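Local coordinates for protein glutaryl-CoA dehydrogenase (Mycobacterium smegmatis, PDB 3SF6) that belongs to the acyl-CoA dehydrogenase family of flavoproteins and holds dihydroflavine-adenine dinucleotide in a pocket shared between subunits, at residues A[64-77]-A[136-148]. Numbering follows the deposited sequence. Where two conformers were deposited one is given.
Sequences ARELAVELGELGLL and LPDMASGHRIGCF. With FDA (dihydroflavine-adenine dinucleotide), chain B.
Gly72 on helix 64-73 lies against the turn that ends helix 129-140, its CA 4.1 Å from that of Ser141, and one helical turn back the CA atoms of Val69 and Gly142 come almost as near. Gly142, at positive phi, closes a Schellman motif. Both glycines bring main chain onto main chain: Gly142 CA points its hydrogen at Ala68 O (3.5 Å, 159° at H), and Gly72 CA makes a more bent contact of the same kind with Ser141 O. Beside them, in the His143 conformer given, Val69 lays CG2 over one face of the imidazole, 4.0 Å from the centroid and 14° off the normal. Its other methyl, CG1, anti to the backbone N (chi1 168°), reaches the CE1-NE2 side of the ring. Glu73 extends to the edge of this conformer, where OE2 lies in plane and closely approaches His143 CE1 (3.0 Å), while His143 ND1 shares a hydrogen bond with Ser141 OG. After the helix, Leu77 CD1 packs on Gly142 CA; toward the start of helix 64-73, Ile145 CD1 meets Ala68 CB (3.7 Å), and the side chains of Ile145 and Arg65 cross at about a right angle. Past Ile145 the chain enters strand 146-149, paired with strand 190-197, where Phe148 O accepts from dihydroflavine-adenine dinucleotide N3 (3.0 Å). Water 2 bridges Leu77 N to Ala140 O. CA-H...O contacts and water thus join the segments in place of direct hydrogen bonds, and water 1, donating to both Arg65 O and Gly142 O, satisfies two acceptors that could not bond each other.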
ATOM      1  N   ALA A  64     -10.632 -30.091  23.471  1.00 16.46           N
ATOM      2  CA  ALA A  64     -10.437 -28.837  24.181  1.00 15.84           C
ATOM      3  C   ALA A  64     -10.355 -29.053  25.704  1.00 15.30           C
ATOM      4  O   ALA A  64      -9.509 -28.449  26.374  1.00 14.30           O
ATOM      5  CB  ALA A  64     -11.556 -27.851  23.845  1.00 16.04           C
ATOM      6  N   ARG A  65     -11.237 -29.901  26.240  1.00 16.51           N
ATOM      7  CA  ARG A  65     -11.239 -30.132  27.701  1.00 17.34           C
ATOM      8  C   ARG A  65      -9.947 -30.771  28.166  1.00 16.54           C
ATOM      9  O   ARG A  65      -9.353 -30.331  29.165  1.00 16.41           O
ATOM     10  CB  ARG A  65     -12.470 -30.930  28.145  1.00 18.79           C
ATOM     11  CG  ARG A  65     -13.746 -30.122  28.036  1.00 22.44           C
ATOM     12  CD  ARG A  65     -14.923 -30.824  28.669  1.00 29.29           C
ATOM     13  NE  ARG A  65     -16.205 -30.452  28.050  1.00 34.90           N
ATOM     14  CZ  ARG A  65     -16.676 -30.869  26.863  1.00 35.81           C
ATOM     15  NH1 ARG A  65     -15.983 -31.708  26.065  1.00 35.41           N
ATOM     16  NH2 ARG A  65     -17.873 -30.432  26.465  1.00 36.01           N
ATOM     17  N   GLU A  66      -9.477 -31.795  27.443  1.00 15.82           N
ATOM     18  CA  GLU A  66      -8.238 -32.455  27.801  1.00 16.16           C
ATOM     19  C   GLU A  66      -7.068 -31.486  27.625  1.00 14.41           C
ATOM     20  O   GLU A  66      -6.149 -31.451  28.449  1.00 15.37           O
ATOM     21  CB  GLU A  66      -8.007 -33.707  26.945  1.00 17.50           C
ATOM     22  N   LEU A  67      -7.095 -30.680  26.566  1.00 13.91           N
ATOM     23  CA  LEU A  67      -6.024 -29.727  26.341  1.00 13.61           C
ATOM     24  C   LEU A  67      -5.944 -28.649  27.430  1.00 12.64           C
ATOM     25  O   LEU A  67      -4.842 -28.242  27.855  1.00 13.31           O
ATOM     26  CB  LEU A  67      -6.171 -29.070  24.955  1.00 14.75           C
ATOM     27  CG  LEU A  67      -5.026 -28.159  24.541  1.00 17.52           C
ATOM     28  CD1 LEU A  67      -3.764 -28.980  24.314  1.00 21.46           C
ATOM     29  CD2 LEU A  67      -5.430 -27.354  23.242  1.00 18.80           C
ATOM     30  N   ALA A  68      -7.092 -28.163  27.863  1.00 12.57           N
ATOM     31  CA  ALA A  68      -7.128 -27.180  28.944  1.00 11.91           C
ATOM     32  C   ALA A  68      -6.448 -27.726  30.197  1.00 11.90           C
ATOM     33  O   ALA A  68      -5.669 -27.025  30.839  1.00 11.68           O
ATOM     34  CB  ALA A  68      -8.584 -26.728  29.224  1.00 12.04           C
ATOM     35  N   VAL A  69      -6.737 -28.988  30.546  1.00 12.11           N
ATOM     36  CA  VAL A  69      -6.076 -29.598  31.691  1.00 11.96           C
ATOM     37  C   VAL A  69      -4.565 -29.641  31.497  1.00 12.72           C
ATOM     38  O   VAL A  69      -3.784 -29.314  32.395  1.00 12.88           O
ATOM     39  CB  VAL A  69      -6.638 -31.005  31.997  1.00 12.89           C
ATOM     40  CG1 VAL A  69      -5.709 -31.732  33.023  1.00 14.05           C
ATOM     41  CG2 VAL A  69      -8.029 -30.866  32.519  1.00 13.34           C
ATOM     42  N   GLU A  70      -4.135 -30.078  30.322  1.00 13.86           N
ATOM     43  CA  GLU A  70      -2.711 -30.131  30.021  1.00 15.24           C
ATOM     44  C   GLU A  70      -2.044 -28.770  30.204  1.00 14.10           C
ATOM     45  O   GLU A  70      -0.969 -28.653  30.814  1.00 14.29           O
ATOM     46  CB  GLU A  70      -2.507 -30.659  28.576  1.00 17.20           C
ATOM     47  CG  GLU A  70      -1.076 -30.886  28.186  1.00 22.14           C
ATOM     48  CD  GLU A  70      -0.927 -31.603  26.822  1.00 27.95           C
ATOM     49  OE1 GLU A  70      -1.931 -31.730  26.104  1.00 29.48           O
ATOM     50  OE2 GLU A  70       0.203 -32.032  26.466  1.00 33.91           O
ATOM     51  N   LEU A  71      -2.642 -27.745  29.605  1.00 12.42           N
ATOM     52  CA  LEU A  71      -2.070 -26.404  29.654  1.00 12.02           C
ATOM     53  C   LEU A  71      -2.094 -25.835  31.079  1.00 12.38           C
ATOM     54  O   LEU A  71      -1.127 -25.231  31.537  1.00 11.80           O
ATOM     55  CB  LEU A  71      -2.831 -25.467  28.713  1.00 11.92           C
ATOM     56  CG  LEU A  71      -2.732 -25.835  27.238  1.00 12.82           C
ATOM     57  CD1 LEU A  71      -3.665 -24.951  26.373  1.00 14.77           C
ATOM     58  CD2 LEU A  71      -1.254 -25.761  26.773  1.00 16.57           C
ATOM     59  N   GLY A  72      -3.194 -26.067  31.789  1.00 12.20           N
ATOM     60  CA  GLY A  72      -3.311 -25.585  33.164  1.00 12.35           C
ATOM     61  C   GLY A  72      -2.288 -26.219  34.073  1.00 13.52           C
ATOM     62  O   GLY A  72      -1.658 -25.535  34.887  1.00 12.64           O
ATOM     63  N   GLU A  73      -2.135 -27.546  33.954  1.00 14.07           N
ATOM     64  CA  GLU A  73      -1.179 -28.254  34.781  1.00 15.53           C
ATOM     65  C   GLU A  73       0.257 -27.852  34.451  1.00 16.17           C
ATOM     66  O   GLU A  73       1.123 -27.950  35.300  1.00 16.04           O
ATOM     67  CB  GLU A  73      -1.457 -29.753  34.739  1.00 17.47           C
ATOM     68  CG  GLU A  73      -2.848 -30.016  35.430  1.00 20.52           C
ATOM     69  CD  GLU A  73      -3.159 -31.496  35.676  1.00 23.65           C
ATOM     70  OE1 GLU A  73      -2.501 -32.376  35.095  1.00 28.19           O
ATOM     71  OE2 GLU A  73      -4.130 -31.761  36.413  1.00 25.45           O
ATOM     72  N   LEU A  74       0.473 -27.331  33.240  1.00 15.33           N
ATOM     73  CA  LEU A  74       1.764 -26.766  32.819  1.00 15.99           C
ATOM     74  C   LEU A  74       1.970 -25.314  33.253  1.00 16.18           C
ATOM     75  O   LEU A  74       3.050 -24.725  33.013  1.00 17.89           O
ATOM     76  CB  LEU A  74       1.952 -26.904  31.285  1.00 16.46           C
ATOM     77  CG  LEU A  74       2.297 -28.344  30.825  1.00 18.87           C
ATOM     78  CD1 LEU A  74       2.068 -28.539  29.350  1.00 19.85           C
ATOM     79  CD2 LEU A  74       3.741 -28.720  31.203  1.00 21.76           C
ATOM     80  N   GLY A  75       0.956 -24.706  33.861  1.00 13.89           N
ATOM     81  CA  GLY A  75       1.091 -23.338  34.396  1.00 13.16           C
ATOM     82  C   GLY A  75       0.740 -22.232  33.401  1.00 12.32           C
ATOM     83  O   GLY A  75       0.990 -21.031  33.654  1.00 12.28           O
ATOM     84  N   LEU A  76       0.067 -22.624  32.331  1.00 11.28           N
ATOM     85  CA  LEU A  76      -0.169 -21.727  31.186  1.00 11.34           C
ATOM     86  C   LEU A  76      -1.544 -21.050  31.156  1.00 10.53           C
ATOM     87  O   LEU A  76      -1.848 -20.339  30.195  1.00  9.75           O
ATOM     88  CB  LEU A  76       0.120 -22.459  29.879  1.00 12.55           C
ATOM     89  CG  LEU A  76       1.509 -23.072  29.766  1.00 14.80           C
ATOM     90  CD1 LEU A  76       1.647 -23.794  28.404  1.00 16.49           C
ATOM     91  CD2 LEU A  76       2.650 -22.051  29.991  1.00 18.41           C
ATOM     92  N   LEU A  77      -2.363 -21.262  32.183  1.00  9.05           N
ATOM     93  CA  LEU A  77      -3.685 -20.621  32.291  1.00  8.28           C
ATOM     94  C   LEU A  77      -3.660 -19.623  33.418  1.00  8.56           C
ATOM     95  O   LEU A  77      -3.379 -19.955  34.562  1.00 10.28           O
ATOM     96  CB  LEU A  77      -4.783 -21.669  32.509  1.00  6.43           C
ATOM     97  CG  LEU A  77      -4.900 -22.707  31.383  1.00  8.94           C
ATOM     98  CD1 LEU A  77      -6.033 -23.669  31.702  1.00  8.25           C
ATOM     99  CD2 LEU A  77      -5.117 -22.058  29.986  1.00  7.88           C
ATOM    100  N   LEU A 136     -11.381 -19.727  40.721  1.00  8.98           N
ATOM    101  CA  LEU A 136     -10.065 -19.456  40.116  1.00  9.19           C
ATOM    102  C   LEU A 136      -9.062 -20.615  40.186  1.00  8.42           C
ATOM    103  O   LEU A 136      -8.392 -20.900  39.171  1.00  8.76           O
ATOM    104  CB  LEU A 136      -9.445 -18.133  40.611  1.00  9.51           C
ATOM    105  CG  LEU A 136     -10.175 -16.855  40.240  1.00  8.07           C
ATOM    106  CD1 LEU A 136      -9.488 -15.620  40.866  1.00 10.65           C
ATOM    107  CD2 LEU A 136     -10.310 -16.722  38.716  1.00 10.04           C
ATOM    108  N   PRO A 137      -8.954 -21.327  41.325  1.00  9.50           N
ATOM    109  CA  PRO A 137      -7.929 -22.401  41.291  1.00  9.93           C
ATOM    110  C   PRO A 137      -8.239 -23.519  40.297  1.00  9.15           C
ATOM    111  O   PRO A 137      -7.343 -24.002  39.611  1.00  9.26           O
ATOM    112  CB  PRO A 137      -7.940 -22.942  42.728  1.00 10.39           C
ATOM    113  CG  PRO A 137      -8.406 -21.717  43.560  1.00 11.58           C
ATOM    114  CD  PRO A 137      -9.448 -21.065  42.688  1.00  9.67           C
ATOM    115  N   ASP A 138      -9.507 -23.892  40.157  1.00  9.00           N
ATOM    116  CA  ASP A 138      -9.862 -24.903  39.166  1.00  9.43           C
ATOM    117  C   ASP A 138      -9.778 -24.412  37.705  1.00  8.70           C
ATOM    118  O   ASP A 138      -9.587 -25.216  36.782  1.00  9.77           O
ATOM    119  CB  ASP A 138     -11.268 -25.423  39.394  1.00 10.02           C
ATOM    120  CG  ASP A 138     -11.373 -26.394  40.578  1.00 14.30           C
ATOM    121  OD1 ASP A 138     -10.345 -26.856  41.133  1.00 14.43           O
ATOM    122  OD2 ASP A 138     -12.533 -26.693  40.916  1.00 15.84           O
ATOM    123  N   MET A 139      -9.923 -23.110  37.511  1.00  7.99           N
ATOM    124  CA  MET A 139      -9.680 -22.507  36.204  1.00  7.08           C
ATOM    125  C   MET A 139      -8.189 -22.462  35.869  1.00  8.79           C
ATOM    126  O   MET A 139      -7.768 -22.735  34.740  1.00  8.61           O
ATOM    127  CB  MET A 139     -10.333 -21.116  36.131  1.00  7.59           C
ATOM    128  CG  MET A 139     -11.862 -21.206  36.154  1.00  8.17           C
ATOM    129  SD  MET A 139     -12.651 -19.608  36.230  1.00  8.18           S
ATOM    130  CE  MET A 139     -12.749 -19.186  34.448  1.00  8.96           C
ATOM    131  N   ALA A 140      -7.368 -22.163  36.862  1.00  8.71           N
ATOM    132  CA  ALA A 140      -5.913 -22.137  36.641  1.00  9.54           C
ATOM    133  C   ALA A 140      -5.390 -23.522  36.311  1.00  9.66           C
ATOM    134  O   ALA A 140      -4.494 -23.661  35.503  1.00 10.07           O
ATOM    135  CB  ALA A 140      -5.197 -21.591  37.873  1.00  9.94           C
ATOM    136  N   SER A 141      -5.999 -24.569  36.863  1.00  9.89           N
ATOM    137  CA  SER A 141      -5.556 -25.929  36.560  1.00 10.19           C
ATOM    138  C   SER A 141      -6.152 -26.484  35.272  1.00  9.39           C
ATOM    139  O   SER A 141      -5.794 -27.564  34.848  1.00  9.92           O
ATOM    140  CB  SER A 141      -5.914 -26.884  37.705  1.00 10.65           C
ATOM    141  OG  SER A 141      -7.332 -27.072  37.767  1.00 10.43           O
ATOM    142  N   GLY A 142      -7.117 -25.788  34.709  1.00  8.68           N
ATOM    143  CA  GLY A 142      -7.776 -26.230  33.513  1.00  9.32           C
ATOM    144  C   GLY A 142      -8.906 -27.210  33.731  1.00 10.41           C
ATOM    145  O   GLY A 142      -9.536 -27.644  32.753  1.00 11.54           O
ATOM    146  N   HIS A 143      -9.176 -27.544  35.001  1.00 10.23           N
ATOM    147  CA  HIS A 143     -10.274 -28.464  35.259  0.60 11.90           C
ATOM    148  C   HIS A 143     -11.651 -27.859  35.096  1.00 11.56           C
ATOM    149  O   HIS A 143     -12.587 -28.606  34.857  1.00 12.88           O
ATOM    150  CB  HIS A 143     -10.100 -29.129  36.598  0.60 12.51           C
ATOM    151  CG  HIS A 143      -9.021 -30.146  36.564  0.60 15.19           C
ATOM    152  ND1 HIS A 143      -7.697 -29.817  36.745  0.60 15.63           N
ATOM    153  CD2 HIS A 143      -9.050 -31.460  36.223  0.60 14.94           C
ATOM    154  CE1 HIS A 143      -6.963 -30.905  36.608  0.60 17.49           C
ATOM    155  NE2 HIS A 143      -7.760 -31.914  36.287  0.60 17.32           N
ATOM    156  N   ARG A 144     -11.765 -26.519  35.138  1.00  9.96           N
ATOM    157  CA  ARG A 144     -13.002 -25.823  34.794  1.00  9.57           C
ATOM    158  C   ARG A 144     -12.650 -24.771  33.739  1.00  9.43           C
ATOM    159  O   ARG A 144     -11.652 -24.042  33.868  1.00  9.20           O
ATOM    160  CB  ARG A 144     -13.627 -25.176  36.022  1.00 10.22           C
ATOM    161  CG  ARG A 144     -14.110 -26.167  37.078  1.00 11.59           C
ATOM    162  CD  ARG A 144     -15.284 -26.991  36.617  1.00 15.90           C
ATOM    163  NE  ARG A 144     -15.713 -27.943  37.644  1.00 21.19           N
ATOM    164  CZ  ARG A 144     -15.424 -29.245  37.616  1.00 29.45           C
ATOM    165  NH1 ARG A 144     -14.664 -29.763  36.645  1.00 32.00           N
ATOM    166  NH2 ARG A 144     -15.875 -30.054  38.586  1.00 33.06           N
ATOM    167  N   ILE A 145     -13.431 -24.758  32.669  1.00  8.48           N
ATOM    168  CA  ILE A 145     -13.199 -23.875  31.534  1.00  7.91           C
ATOM    169  C   ILE A 145     -14.182 -22.707  31.592  1.00  7.87           C
ATOM    170  O   ILE A 145     -15.376 -22.897  31.873  1.00  7.91           O
ATOM    171  CB  ILE A 145     -13.310 -24.618  30.207  1.00  7.87           C
ATOM    172  CG1 ILE A 145     -12.195 -25.645  30.085  1.00 11.88           C
ATOM    173  CG2 ILE A 145     -13.301 -23.616  29.033  1.00  9.99           C
ATOM    174  CD1 ILE A 145     -12.297 -26.523  28.805  1.00 15.46           C
ATOM    175  N   GLY A 146     -13.672 -21.508  31.361  1.00  6.43           N
ATOM    176  CA  GLY A 146     -14.500 -20.312  31.273  1.00  6.90           C
ATOM    177  C   GLY A 146     -14.693 -19.777  29.861  1.00  6.37           C
ATOM    178  O   GLY A 146     -13.948 -20.095  28.921  1.00  6.46           O
ATOM    179  N   CYS A 147     -15.690 -18.917  29.729  1.00  6.17           N
ATOM    180  CA  CYS A 147     -15.890 -18.122  28.521  1.00  5.12           C
ATOM    181  C   CYS A 147     -16.389 -16.753  28.944  1.00  5.51           C
ATOM    182  O   CYS A 147     -16.732 -16.545  30.123  1.00  5.53           O
ATOM    183  CB  CYS A 147     -16.853 -18.801  27.543  1.00  5.34           C
ATOM    184  SG  CYS A 147     -18.565 -18.949  28.105  1.00  7.12           S
ATOM    185  N   PHE A 148     -16.393 -15.829  27.994  1.00  5.95           N
ATOM    186  CA  PHE A 148     -16.606 -14.399  28.253  1.00  5.78           C
ATOM    187  C   PHE A 148     -17.669 -13.958  27.260  1.00  6.19           C
ATOM    188  O   PHE A 148     -17.392 -13.859  26.064  1.00  5.38           O
ATOM    189  CB  PHE A 148     -15.276 -13.661  28.047  1.00  5.03           C
ATOM    190  CG  PHE A 148     -15.287 -12.180  28.353  1.00  6.31           C
ATOM    191  CD1 PHE A 148     -14.928 -11.722  29.619  1.00  7.86           C
ATOM    192  CD2 PHE A 148     -15.516 -11.249  27.353  1.00  8.14           C
ATOM    193  CE1 PHE A 148     -14.842 -10.362  29.892  1.00  8.26           C
ATOM    194  CE2 PHE A 148     -15.424  -9.864  27.626  1.00  8.06           C
ATOM    195  CZ  PHE A 148     -15.088  -9.443  28.886  1.00  8.42           C
TER
HETATM  196  PA  FDA B 400     -19.606  -5.143  13.691  1.00  6.97           P
HETATM  197  O1A FDA B 400     -19.424  -4.358  14.918  1.00  6.71           O
HETATM  198  O2A FDA B 400     -20.947  -5.399  13.140  1.00  6.99           O
HETATM  199  O5B FDA B 400     -18.714  -4.346  12.613  1.00  5.76           O
HETATM  200  C5B FDA B 400     -18.814  -4.683  11.212  1.00  6.13           C
HETATM  201  C4B FDA B 400     -17.798  -3.867  10.420  1.00  6.14           C
HETATM  202  O4B FDA B 400     -18.189  -2.476  10.553  1.00  6.01           O
HETATM  203  C3B FDA B 400     -16.379  -3.955  10.940  1.00  6.41           C
HETATM  204  O3B FDA B 400     -15.455  -3.823   9.836  1.00  6.09           O
HETATM  205  C2B FDA B 400     -16.294  -2.742  11.856  1.00  5.31           C
HETATM  206  O2B FDA B 400     -14.928  -2.359  12.103  1.00  6.02           O
HETATM  207  C1B FDA B 400     -17.134  -1.694  11.114  1.00  5.33           C
HETATM  208  N9A FDA B 400     -17.670  -0.680  12.033  1.00  5.72           N
HETATM  209  C8A FDA B 400     -18.522  -0.902  13.080  1.00  5.53           C
HETATM  210  N7A FDA B 400     -18.753   0.252  13.723  1.00  5.72           N
HETATM  211  C5A FDA B 400     -18.022   1.219  13.080  1.00  6.16           C
HETATM  212  C6A FDA B 400     -17.827   2.581  13.270  1.00  8.45           C
HETATM  213  N6A FDA B 400     -18.440   3.262  14.268  1.00  7.06           N
HETATM  214  N1A FDA B 400     -17.016   3.231  12.402  1.00  5.82           N
HETATM  215  C2A FDA B 400     -16.381   2.588  11.421  1.00  6.67           C
HETATM  216  N3A FDA B 400     -16.531   1.295  11.211  1.00  6.81           N
HETATM  217  C4A FDA B 400     -17.340   0.595  12.035  1.00  6.55           C
HETATM  218  N1  FDA B 400     -16.780 -11.917  21.497  1.00  6.80           N
HETATM  219  C2  FDA B 400     -16.960 -12.228  22.811  1.00  7.71           C
HETATM  220  O2  FDA B 400     -17.720 -11.514  23.510  1.00  6.95           O
HETATM  221  N3  FDA B 400     -16.300 -13.277  23.347  1.00  5.82           N
HETATM  222  C4  FDA B 400     -15.496 -14.087  22.646  1.00  7.78           C
HETATM  223  O4  FDA B 400     -14.946 -15.097  23.162  1.00  7.10           O
HETATM  224  C4X FDA B 400     -15.279 -13.767  21.288  1.00  6.19           C
HETATM  225  N5  FDA B 400     -14.527 -14.566  20.499  1.00  7.13           N
HETATM  226  C5X FDA B 400     -14.616 -14.463  19.125  1.00  6.70           C
HETATM  227  C6  FDA B 400     -14.123 -15.463  18.295  1.00  6.15           C
HETATM  228  C7  FDA B 400     -14.170 -15.372  16.918  1.00  5.70           C
HETATM  229  C7M FDA B 400     -13.694 -16.539  16.045  1.00  6.63           C
HETATM  230  C8  FDA B 400     -14.705 -14.218  16.359  1.00  5.82           C
HETATM  231  C8M FDA B 400     -14.742 -14.120  14.828  1.00  6.74           C
HETATM  232  C9  FDA B 400     -15.209 -13.212  17.153  1.00  5.63           C
HETATM  233  C9A FDA B 400     -15.168 -13.326  18.558  1.00  7.24           C
HETATM  234  N10 FDA B 400     -15.743 -12.356  19.385  1.00  6.87           N
HETATM  235  C10 FDA B 400     -15.957 -12.683  20.742  1.00  6.96           C
HETATM  236  C1' FDA B 400     -16.631 -11.336  18.812  1.00  6.40           C
HETATM  237  C2' FDA B 400     -15.780 -10.144  18.353  1.00  7.31           C
HETATM  238  O2' FDA B 400     -15.372  -9.341  19.482  1.00  9.46           O
HETATM  239  C3' FDA B 400     -16.611  -9.300  17.399  1.00  6.70           C
HETATM  240  O3' FDA B 400     -16.679 -10.007  16.162  1.00  6.14           O
HETATM  241  C4' FDA B 400     -16.004  -7.921  17.135  1.00  7.74           C
HETATM  242  O4' FDA B 400     -16.145  -7.073  18.292  1.00 11.11           O
HETATM  243  C5' FDA B 400     -16.626  -7.227  15.922  1.00  7.64           C
HETATM  244  O5' FDA B 400     -18.046  -7.162  16.097  1.00  7.35           O
HETATM  245  P   FDA B 400     -18.975  -7.644  14.895  1.00  7.50           P
HETATM  246  O1P FDA B 400     -18.432  -8.891  14.336  1.00  7.14           O
HETATM  247  O2P FDA B 400     -20.375  -7.629  15.376  1.00  8.54           O
HETATM  248  O3P FDA B 400     -18.784  -6.527  13.750  1.00  6.09           O
HETATM  249  O   HOH W   1     -11.114 -29.246  31.204  1.00 11.54           O
HETATM  250  O   HOH W   2      -2.015 -22.529  34.861  1.00  6.54           O